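Local atomic coordinates of histone-lysine N-methyltransferase, H3 lysine-9 specific SUVH6 (Arabidopsis thaliana, PDB entry 6A5K), a protein that transfers methyl groups from S-adenosylmethionine to histone H3 at its K9 site and probably binds methylated DNA through its SRA domain. Residues S257-D263 and L355-K361; Q512-F516 and R523-Y527. The protein carries 1 engineered substitution. All coordinates share one frame; numbering follows the deposited sequence.

Interaction 1 (S257-D263 and L355-K361); sequences SAVNEID and LEIFKTK
Strands 257-259 and 355-359 run side by side in parallel, 26° apart, with Ala258 opposite Ile357 and Val259 opposite Phe358. Three backbone bonds stagger between them: Ile357 N gives to Ser257 O (2.9 Å), Val259 N to Ile357 O (2.9 Å) and Lys359 N to Val259 O (3.0 Å), so Ile357 and Val259 each use both N-H and C=O across the gap. On one face of the sheet, Ala258 CB rests against Ile357 CG1 at 3.6 Å. On the other, Val259 CG2 lies against the carboxylate end of Glu356, whose OE2 forms salt bridges to Arg368 and Arg239, the charge being answered beside an apolar branch. Past Val259 the contact passes to side chains. Asn260 and Lys359 lie alongside each other, the amide against the first methylenes of the lysine, OD1 standing 3.3 Å from Lys359 CB. Asn260 OD1 is itself gripped twice, by Ile262 N (2.8 Å) and Asp263 N (2.9 Å), the first bond making an Asx turn and the second extending it to an Asx motif. The lysine leaves with CG anti to its backbone N (chi1 -165°), then bends at every later torsion, which brings NZ to the syn lone pair of Asp263 OD2, a 2.8 Å salt bridge that Glu265 supplements. A water joins Glu261 N to Lys359 O where direct pairing has ended. This is a parallel pairing inside a six-stranded mixed sheet, with 257-259, in the Pre-SET range, between 242-244 and 355-359, which continues through 365-369 into the SET-domain strands.

Interaction 2 (Q512-F516 and R523-Y527); sequences QKLCF and RRRLY. Engineered in segment 512-516: Leu514 (natural residue Pro). With ZN (zinc ion), chain E; SAM (S-adenosylmethionine), chain F.
Lys513 faces both Leu526 and Tyr527 across a classic beta bulge that pairs the two arms of the post-SET zinc loop. Its carbonyl O takes Leu526 N at 2.7 Å and, weakly, Tyr527 N; the same residue's N-H goes to Tyr527 O at 3.2 Å. Two residues further along, Cys515 N meets Arg524 O at 2.8 Å, leaving Leu514, an engineered residue, opposite Arg525. Side chains reinforce this backbone frame. Lys513 CB sits over one face of the Tyr527 ring, 3.8 Å from its centroid and 22° off the normal, a CH-pi contact. At the outer end the Gln512 amide stacks on the Arg525 guanidinium, the planes 16° apart and CD above the centre. Because the arginine chain bends at chi3 (64°), NE swings back to Tyr527 O at 2.8 Å, reaching it from the face of the carbonyl opposite to Lys513 N; Asp501 pairs with NH2 and holds the group from outside. With an alanine in place of Arg525, Gln512 would probably be set free to turn, Tyr527 O would lose one of its two grips and Asp501 its charge mate. Toward the ligand, Leu526 CD2 lies 3.8 Å from C4 of the S-adenosylmethionine adenine, and Phe516 N donates to adenine N1 at 2.8 Å, nearly straight. Cys515 SG binds zinc together with Cys457, Cys517 and Cys522, while adenine N6 donates weakly to the same sulfur, so one sulfur touches both metal and cofactor. Beside the Cys515-Arg524 bond, one water donates to both Cys515 O and Arg524 O and accepts from Arg524 NE.

How the interactions relate
From the N terminus, interaction 1 comes first and closes a loop of 91 residues, mostly without regular structure, that holds the nine cysteines of the three-zinc cluster. The chain then runs through the SET strands before interaction 2 closes a six-residue loop carrying Cys517 and Cys522. The loops lie in series, neither nesting nor crossing. The centres of interactions 1 and 2 are about 22 Å apart, and the nearest atoms of interactions 1 and 2 about 7 Å. Strand 365-369 and the cofactor link them: Trp365 packs on Ile357 and gives its carbonyl to S-adenosylmethionine, while Phe516 touches Ser362 and Arg363. His455, on the far edge strand of the sheet, touches Cys515 and Leu526.

Interaction 1 (S257-D263 and L355-K361)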
ATOM      1  N   SER A 257     -13.742 -12.165   7.558  1.00 22.70           N
ATOM      2  CA  SER A 257     -13.938 -12.477   8.967  1.00 30.38           C
ATOM      3  C   SER A 257     -13.944 -11.225   9.836  1.00 24.16           C
ATOM      4  O   SER A 257     -13.609 -10.125   9.378  1.00 24.21           O
ATOM      5  CB  SER A 257     -12.853 -13.438   9.454  1.00 37.85           C
ATOM      6  OG  SER A 257     -11.566 -12.878   9.260  1.00 43.49           O
ATOM      7  N   ALA A 258     -14.330 -11.405  11.093  1.00 26.67           N
ATOM      8  CA  ALA A 258     -14.333 -10.320  12.065  1.00 24.61           C
ATOM      9  C   ALA A 258     -13.563 -10.729  13.319  1.00 25.71           C
ATOM     10  O   ALA A 258     -13.802 -11.796  13.899  1.00 27.56           O
ATOM     11  CB  ALA A 258     -15.749  -9.928  12.419  1.00 28.81           C
ATOM     12  N   VAL A 259     -12.645  -9.865  13.733  1.00 23.19           N
ATOM     13  CA  VAL A 259     -11.805 -10.128  14.892  1.00 23.96           C
ATOM     14  C   VAL A 259     -11.963  -9.012  15.923  1.00 25.74           C
ATOM     15  O   VAL A 259     -11.922  -7.829  15.590  1.00 20.87           O
ATOM     16  CB  VAL A 259     -10.317 -10.261  14.485  1.00 27.39           C
ATOM     17  CG1 VAL A 259      -9.423 -10.391  15.716  1.00 27.16           C
ATOM     18  CG2 VAL A 259     -10.126 -11.443  13.548  1.00 29.48           C
ATOM     19  N   ASN A 260     -12.167  -9.391  17.178  1.00 25.72           N
ATOM     20  CA  ASN A 260     -12.259  -8.408  18.251  1.00 26.45           C
ATOM     21  C   ASN A 260     -11.433  -8.869  19.447  1.00 29.87           C
ATOM     22  O   ASN A 260     -11.795  -9.818  20.135  1.00 28.58           O
ATOM     23  CB  ASN A 260     -13.719  -8.184  18.657  1.00 27.19           C
ATOM     24  CG  ASN A 260     -13.892  -7.044  19.651  1.00 25.08           C
ATOM     25  OD1 ASN A 260     -12.933  -6.593  20.281  1.00 27.49           O
ATOM     26  ND2 ASN A 260     -15.128  -6.575  19.798  1.00 26.86           N
ATOM     27  N   GLU A 261     -10.315  -8.198  19.679  1.00 28.65           N
ATOM     28  CA  GLU A 261      -9.454  -8.527  20.807  1.00 33.14           C
ATOM     29  C   GLU A 261      -9.494  -7.409  21.840  1.00 28.67           C
ATOM     30  O   GLU A 261      -8.676  -7.365  22.757  1.00 31.87           O
ATOM     31  CB  GLU A 261      -8.022  -8.772  20.331  1.00 36.90           C
ATOM     32  CG  GLU A 261      -7.931  -9.728  19.152  1.00 44.35           C
ATOM     33  CD  GLU A 261      -6.505  -9.965  18.699  1.00 51.22           C
ATOM     34  OE1 GLU A 261      -6.181  -9.622  17.542  1.00 51.97           O
ATOM     35  OE2 GLU A 261      -5.709 -10.499  19.503  1.00 53.71           O
ATOM     36  N   ILE A 262     -10.461  -6.514  21.683  1.00 32.62           N
ATOM     37  CA  ILE A 262     -10.570  -5.330  22.527  1.00 35.11           C
ATOM     38  C   ILE A 262     -11.674  -5.480  23.569  1.00 35.49           C
ATOM     39  O   ILE A 262     -11.470  -5.210  24.752  1.00 34.64           O
ATOM     40  CB  ILE A 262     -10.850  -4.068  21.687  1.00 27.10           C
ATOM     41  CG1 ILE A 262      -9.752  -3.862  20.635  1.00 25.28           C
ATOM     42  CG2 ILE A 262     -10.984  -2.848  22.586  1.00 26.50           C
ATOM     43  CD1 ILE A 262      -8.347  -3.861  21.211  1.00 27.40           C
ATOM     44  N   ASP A 263     -12.848  -5.903  23.116  1.00 34.39           N
ATOM     45  CA  ASP A 263     -14.008  -6.055  23.992  1.00 37.72           C
ATOM     46  C   ASP A 263     -14.857  -7.257  23.572  1.00 35.71           C
ATOM     47  O   ASP A 263     -14.373  -8.151  22.875  1.00 34.88           O
ATOM     48  CB  ASP A 263     -14.839  -4.767  23.992  1.00 35.96           C
ATOM     49  CG  ASP A 263     -15.136  -4.260  22.590  1.00 40.28           C
ATOM     50  OD1 ASP A 263     -15.579  -5.063  21.744  1.00 40.63           O
ATOM     51  OD2 ASP A 263     -14.900  -3.059  22.327  1.00 40.65           O
ATOM     52  N   LEU A 355      -9.484  -9.688   3.042  1.00 19.80           N
ATOM     53  CA  LEU A 355      -9.852  -8.636   3.985  1.00 19.29           C
ATOM     54  C   LEU A 355     -10.520  -9.198   5.232  1.00 19.23           C
ATOM     55  O   LEU A 355     -11.107 -10.286   5.210  1.00 18.94           O
ATOM     56  CB  LEU A 355     -10.784  -7.619   3.322  1.00 18.56           C
ATOM     57  CG  LEU A 355     -10.291  -6.982   2.024  1.00 17.70           C
ATOM     58  CD1 LEU A 355     -11.320  -6.000   1.490  1.00 20.08           C
ATOM     59  CD2 LEU A 355      -8.944  -6.293   2.239  1.00 16.88           C
ATOM     60  N   GLU A 356     -10.418  -8.445   6.321  1.00 15.75           N
ATOM     61  CA  GLU A 356     -11.174  -8.738   7.533  1.00 22.87           C
ATOM     62  C   GLU A 356     -11.506  -7.434   8.251  1.00 21.07           C
ATOM     63  O   GLU A 356     -10.803  -6.431   8.078  1.00 20.76           O
ATOM     64  CB  GLU A 356     -10.395  -9.688   8.451  1.00 27.54           C
ATOM     65  CG  GLU A 356      -9.335  -9.031   9.313  1.00 30.39           C
ATOM     66  CD  GLU A 356      -8.604 -10.029  10.204  1.00 35.46           C
ATOM     67  OE1 GLU A 356      -8.872 -11.248  10.090  1.00 34.41           O
ATOM     68  OE2 GLU A 356      -7.764  -9.597  11.022  1.00 29.03           O
ATOM     69  N   ILE A 357     -12.596  -7.427   9.017  1.00 20.17           N
ATOM     70  CA  ILE A 357     -12.867  -6.288   9.881  1.00 15.39           C
ATOM     71  C   ILE A 357     -12.434  -6.619  11.302  1.00 18.80           C
ATOM     72  O   ILE A 357     -12.392  -7.790  11.707  1.00 18.86           O
ATOM     73  CB  ILE A 357     -14.352  -5.850   9.867  1.00 16.68           C
ATOM     74  CG1 ILE A 357     -15.262  -6.902  10.516  1.00 18.09           C
ATOM     75  CG2 ILE A 357     -14.800  -5.523   8.443  1.00 15.07           C
ATOM     76  CD1 ILE A 357     -16.683  -6.403  10.745  1.00 19.28           C
ATOM     77  N   PHE A 358     -12.084  -5.582  12.053  1.00 15.70           N
ATOM     78  CA  PHE A 358     -11.551  -5.792  13.386  1.00 17.04           C
ATOM     79  C   PHE A 358     -11.901  -4.625  14.294  1.00 21.72           C
ATOM     80  O   PHE A 358     -12.169  -3.521  13.825  1.00 15.47           O
ATOM     81  CB  PHE A 358     -10.030  -5.986  13.335  1.00 16.57           C
ATOM     82  CG  PHE A 358      -9.267  -4.724  13.034  1.00 16.11           C
ATOM     83  CD1 PHE A 358      -9.185  -4.237  11.736  1.00 16.21           C
ATOM     84  CD2 PHE A 358      -8.635  -4.022  14.052  1.00 18.53           C
ATOM     85  CE1 PHE A 358      -8.483  -3.067  11.459  1.00 15.15           C
ATOM     86  CE2 PHE A 358      -7.938  -2.860  13.784  1.00 17.89           C
ATOM     87  CZ  PHE A 358      -7.867  -2.377  12.483  1.00 12.10           C
ATOM     88  N   LYS A 359     -11.883  -4.868  15.598  1.00 19.36           N
ATOM     89  CA  LYS A 359     -12.223  -3.812  16.541  1.00 19.14           C
ATOM     90  C   LYS A 359     -11.009  -2.974  16.945  1.00 20.34           C
ATOM     91  O   LYS A 359      -9.968  -3.507  17.347  1.00 18.36           O
ATOM     92  CB  LYS A 359     -12.878  -4.403  17.790  1.00 20.11           C
ATOM     93  CG  LYS A 359     -13.582  -3.371  18.657  1.00 20.62           C
ATOM     94  CD  LYS A 359     -14.706  -2.697  17.895  1.00 20.83           C
ATOM     95  CE  LYS A 359     -15.888  -2.380  18.800  1.00 27.56           C
ATOM     96  NZ  LYS A 359     -15.495  -1.643  20.035  1.00 31.69           N
ATOM     97  N   THR A 360     -11.152  -1.659  16.829  1.00 16.37           N
ATOM     98  CA  THR A 360     -10.128  -0.723  17.275  1.00 16.17           C
ATOM     99  C   THR A 360     -10.498  -0.252  18.669  1.00 22.34           C
ATOM    100  O   THR A 360     -11.610  -0.506  19.127  1.00 21.37           O
ATOM    101  CB  THR A 360     -10.006   0.502  16.351  1.00 17.83           C
ATOM    102  OG1 THR A 360     -11.179   1.312  16.493  1.00 16.04           O
ATOM    103  CG2 THR A 360      -9.843   0.084  14.900  1.00 13.14           C
ATOM    104  N   LYS A 361      -9.587   0.450  19.336  1.00 16.61           N
ATOM    105  CA  LYS A 361      -9.886   0.951  20.673  1.00 24.00           C
ATOM    106  C   LYS A 361     -10.757   2.214  20.666  1.00 17.67           C
ATOM    107  O   LYS A 361     -11.587   2.397  21.557  1.00 19.34           O
ATOM    108  CB  LYS A 361      -8.589   1.228  21.441  1.00 27.28           C
ATOM    109  CG  LYS A 361      -7.686   0.013  21.598  1.00 25.63           C
ATOM    110  CD  LYS A 361      -6.520   0.322  22.518  1.00 29.64           C
ATOM    111  CE  LYS A 361      -5.220  -0.215  21.961  1.00 38.35           C
ATOM    112  NZ  LYS A 361      -5.022   0.205  20.544  1.00 37.29           N
TER
HETATM  113  O   HOH W   1     -11.055 -12.766   6.399  1.00 31.92           O
HETATM  114  O   HOH W   2      -9.582  -6.195  17.737  1.00 20.09           O

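Interaction 2 (Q512-F516 and R523-Y527)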
ATOM      1  N   GLN A 512     -19.745  18.689  16.492  1.00 37.98           N
ATOM      2  CA  GLN A 512     -18.316  18.428  16.359  1.00 34.49           C
ATOM      3  C   GLN A 512     -17.964  17.003  16.764  1.00 26.81           C
ATOM      4  O   GLN A 512     -18.537  16.453  17.706  1.00 30.41           O
ATOM      5  CB  GLN A 512     -17.511  19.411  17.207  1.00 39.09           C
ATOM      6  CG  GLN A 512     -17.845  20.870  16.956  1.00 51.02           C
ATOM      7  CD  GLN A 512     -16.750  21.800  17.437  1.00 59.55           C
ATOM      8  OE1 GLN A 512     -15.806  21.373  18.107  1.00 60.92           O
ATOM      9  NE2 GLN A 512     -16.865  23.079  17.096  1.00 60.74           N
ATOM     10  N   LYS A 513     -17.022  16.407  16.046  1.00 24.40           N
ATOM     11  CA  LYS A 513     -16.483  15.114  16.435  1.00 26.68           C
ATOM     12  C   LYS A 513     -14.976  15.126  16.237  1.00 24.55           C
ATOM     13  O   LYS A 513     -14.485  15.537  15.189  1.00 18.59           O
ATOM     14  CB  LYS A 513     -17.120  13.979  15.635  1.00 27.84           C
ATOM     15  CG  LYS A 513     -16.530  12.617  15.953  1.00 30.32           C
ATOM     16  CD  LYS A 513     -17.427  11.492  15.479  1.00 37.44           C
ATOM     17  CE  LYS A 513     -16.813  10.142  15.804  1.00 43.78           C
ATOM     18  NZ  LYS A 513     -16.711   9.907  17.270  1.00 46.38           N
ATOM     19  N   LEU A 514     -14.248  14.695  17.259  1.00 21.00           N
ATOM     20  CA  LEU A 514     -12.794  14.667  17.201  1.00 20.03           C
ATOM     21  C   LEU A 514     -12.307  13.550  16.282  1.00 15.60           C
ATOM     22  O   LEU A 514     -12.936  12.496  16.184  1.00 15.42           O
ATOM     23  CB  LEU A 514     -12.212  14.484  18.605  1.00 18.72           C
ATOM     24  CG  LEU A 514     -12.452  15.609  19.612  1.00 21.94           C
ATOM     25  CD1 LEU A 514     -12.025  15.182  21.026  1.00 22.01           C
ATOM     26  CD2 LEU A 514     -11.712  16.870  19.196  1.00 23.47           C
ATOM     27  N   CYS A 515     -11.188  13.787  15.603  1.00 14.93           N
ATOM     28  CA  CYS A 515     -10.536  12.738  14.831  1.00 14.49           C
ATOM     29  C   CYS A 515      -9.583  11.957  15.730  1.00 14.41           C
ATOM     30  O   CYS A 515      -8.747  12.544  16.417  1.00 13.99           O
ATOM     31  CB  CYS A 515      -9.772  13.318  13.633  1.00 13.29           C
ATOM     32  SG  CYS A 515      -8.993  12.046  12.607  1.00 12.12           S
ATOM     33  N   PHE A 516      -9.716  10.635  15.713  1.00 13.28           N
ATOM     34  CA  PHE A 516      -8.870   9.751  16.514  1.00 13.62           C
ATOM     35  C   PHE A 516      -7.921   8.926  15.643  1.00 13.46           C
ATOM     36  O   PHE A 516      -7.529   7.821  16.028  1.00 12.88           O
ATOM     37  CB  PHE A 516      -9.735   8.814  17.360  1.00 13.74           C
ATOM     38  CG  PHE A 516     -10.468   9.504  18.481  1.00 14.79           C
ATOM     39  CD1 PHE A 516     -10.030  10.721  18.972  1.00 15.21           C
ATOM     40  CD2 PHE A 516     -11.588   8.919  19.053  1.00 19.67           C
ATOM     41  CE1 PHE A 516     -10.696  11.351  20.013  1.00 20.54           C
ATOM     42  CE2 PHE A 516     -12.263   9.541  20.094  1.00 24.01           C
ATOM     43  CZ  PHE A 516     -11.816  10.763  20.573  1.00 22.04           C
ATOM     44  N   ARG A 523      -5.672  16.559  11.592  1.00 16.63           N
ATOM     45  CA  ARG A 523      -6.388  17.825  11.506  1.00 22.01           C
ATOM     46  C   ARG A 523      -7.418  17.954  12.638  1.00 20.55           C
ATOM     47  O   ARG A 523      -8.206  18.905  12.678  1.00 21.33           O
ATOM     48  CB  ARG A 523      -7.019  17.948  10.119  1.00 27.47           C
ATOM     49  CG  ARG A 523      -5.949  17.759   9.027  1.00 30.43           C
ATOM     50  CD  ARG A 523      -6.396  18.133   7.618  1.00 32.19           C
ATOM     51  NE  ARG A 523      -7.188  17.083   6.987  1.00 31.96           N
ATOM     52  CZ  ARG A 523      -6.684  15.979   6.441  1.00 27.57           C
ATOM     53  NH1 ARG A 523      -5.375  15.752   6.450  1.00 31.20           N
ATOM     54  NH2 ARG A 523      -7.498  15.092   5.891  1.00 21.23           N
ATOM     55  N   ARG A 524      -7.389  16.974  13.541  1.00 19.63           N
ATOM     56  CA  ARG A 524      -7.982  17.045  14.888  1.00 19.34           C
ATOM     57  C   ARG A 524      -9.502  16.869  14.944  1.00 20.51           C
ATOM     58  O   ARG A 524     -10.026  16.366  15.938  1.00 18.33           O
ATOM     59  CB  ARG A 524      -7.600  18.361  15.579  1.00 20.97           C
ATOM     60  CG  ARG A 524      -6.104  18.554  15.796  1.00 23.43           C
ATOM     61  CD  ARG A 524      -5.425  17.305  16.359  1.00 26.16           C
ATOM     62  NE  ARG A 524      -5.942  16.907  17.670  1.00 24.70           N
ATOM     63  CZ  ARG A 524      -5.603  17.492  18.815  1.00 31.08           C
ATOM     64  NH1 ARG A 524      -4.754  18.511  18.821  1.00 34.20           N
ATOM     65  NH2 ARG A 524      -6.117  17.062  19.959  1.00 33.80           N
ATOM     66  N   ARG A 525     -10.211  17.282  13.897  1.00 21.30           N
ATOM     67  CA  ARG A 525     -11.660  17.102  13.862  1.00 20.42           C
ATOM     68  C   ARG A 525     -12.075  16.249  12.672  1.00 19.68           C
ATOM     69  O   ARG A 525     -11.568  16.432  11.564  1.00 17.25           O
ATOM     70  CB  ARG A 525     -12.376  18.457  13.815  1.00 24.27           C
ATOM     71  CG  ARG A 525     -12.579  19.087  15.188  1.00 27.70           C
ATOM     72  CD  ARG A 525     -13.314  20.413  15.118  1.00 35.76           C
ATOM     73  NE  ARG A 525     -14.677  20.270  14.620  1.00 39.90           N
ATOM     74  CZ  ARG A 525     -15.488  21.291  14.354  1.00 39.95           C
ATOM     75  NH1 ARG A 525     -15.076  22.535  14.544  1.00 40.37           N
ATOM     76  NH2 ARG A 525     -16.712  21.065  13.897  1.00 37.23           N
ATOM     77  N   LEU A 526     -12.986  15.312  12.911  1.00 17.56           N
ATOM     78  CA  LEU A 526     -13.563  14.519  11.831  1.00 19.03           C
ATOM     79  C   LEU A 526     -14.595  15.377  11.097  1.00 22.92           C
ATOM     80  O   LEU A 526     -14.691  15.345   9.867  1.00 21.44           O
ATOM     81  CB  LEU A 526     -14.197  13.236  12.374  1.00 20.96           C
ATOM     82  CG  LEU A 526     -14.614  12.160  11.368  1.00 26.64           C
ATOM     83  CD1 LEU A 526     -13.416  11.634  10.587  1.00 25.86           C
ATOM     84  CD2 LEU A 526     -15.337  11.015  12.068  1.00 26.13           C
ATOM     85  N   TYR A 527     -15.365  16.140  11.866  1.00 26.71           N
ATOM     86  CA  TYR A 527     -16.231  17.181  11.315  1.00 31.75           C
ATOM     87  C   TYR A 527     -16.536  18.247  12.365  1.00 34.46           C
ATOM     88  O   TYR A 527     -16.141  18.113  13.530  1.00 37.47           O
ATOM     89  CB  TYR A 527     -17.531  16.591  10.761  1.00 29.42           C
ATOM     90  CG  TYR A 527     -18.339  15.753  11.719  1.00 31.25           C
ATOM     91  CD1 TYR A 527     -18.399  14.375  11.577  1.00 31.59           C
ATOM     92  CD2 TYR A 527     -19.060  16.339  12.754  1.00 33.59           C
ATOM     93  CE1 TYR A 527     -19.145  13.600  12.444  1.00 33.56           C
ATOM     94  CE2 TYR A 527     -19.804  15.573  13.628  1.00 37.87           C
ATOM     95  CZ  TYR A 527     -19.845  14.204  13.467  1.00 37.46           C
ATOM     96  OH  TYR A 527     -20.586  13.434  14.335  1.00 41.71           O
TER
HETATM   97 ZN    ZN E 804      -6.780  12.738  12.152  1.00 20.80          ZN
HETATM   98  N   SAM F 805     -15.851   2.587  12.683  1.00 12.76           N
HETATM   99  CA  SAM F 805     -17.099   2.325  11.942  1.00 15.91           C
HETATM  100  C   SAM F 805     -17.923   1.175  12.524  1.00 18.80           C
HETATM  101  O   SAM F 805     -18.926   0.755  11.928  1.00 17.63           O
HETATM  102  OXT SAM F 805     -17.604   0.637  13.588  1.00 16.67           O
HETATM  103  CB  SAM F 805     -16.799   2.052  10.469  1.00 12.57           C
HETATM  104  CG  SAM F 805     -16.541   3.345   9.708  1.00 16.05           C
HETATM  105  SD  SAM F 805     -18.092   4.274   9.643  1.00 50.02           S
HETATM  106  CE  SAM F 805     -18.213   4.466   7.869  1.00 12.33           C
HETATM  107  C5' SAM F 805     -17.643   5.968  10.052  1.00 17.88           C
HETATM  108  C4' SAM F 805     -17.643   6.175  11.554  1.00 18.49           C
HETATM  109  O4' SAM F 805     -16.483   5.582  12.121  1.00 16.78           O
HETATM  110  C3' SAM F 805     -17.592   7.650  11.903  1.00 23.19           C
HETATM  111  O3' SAM F 805     -18.887   8.194  12.006  1.00 25.51           O
HETATM  112  C2' SAM F 805     -16.892   7.615  13.237  1.00 19.79           C
HETATM  113  O2' SAM F 805     -17.840   7.256  14.216  1.00 22.88           O
HETATM  114  C1' SAM F 805     -15.938   6.450  13.092  1.00 15.85           C
HETATM  115  N9  SAM F 805     -14.621   6.935  12.626  1.00 14.77           N
HETATM  116  C8  SAM F 805     -14.004   6.657  11.435  1.00 13.69           C
HETATM  117  N7  SAM F 805     -12.810   7.306  11.400  1.00 14.24           N
HETATM  118  C5  SAM F 805     -12.667   8.007  12.550  1.00 13.38           C
HETATM  119  C6  SAM F 805     -11.662   8.833  13.040  1.00 14.68           C
HETATM  120  N6  SAM F 805     -10.558   9.072  12.328  1.00 11.06           N
HETATM  121  N1  SAM F 805     -11.819   9.430  14.271  1.00 12.79           N
HETATM  122  C2  SAM F 805     -12.952   9.194  15.024  1.00 14.53           C
HETATM  123  N3  SAM F 805     -13.945   8.364  14.539  1.00 15.01           N
HETATM  124  C4  SAM F 805     -13.803   7.776  13.329  1.00 16.08           C
HETATM  125  O   HOH W   3      -8.293  15.203  17.678  1.00 19.47           O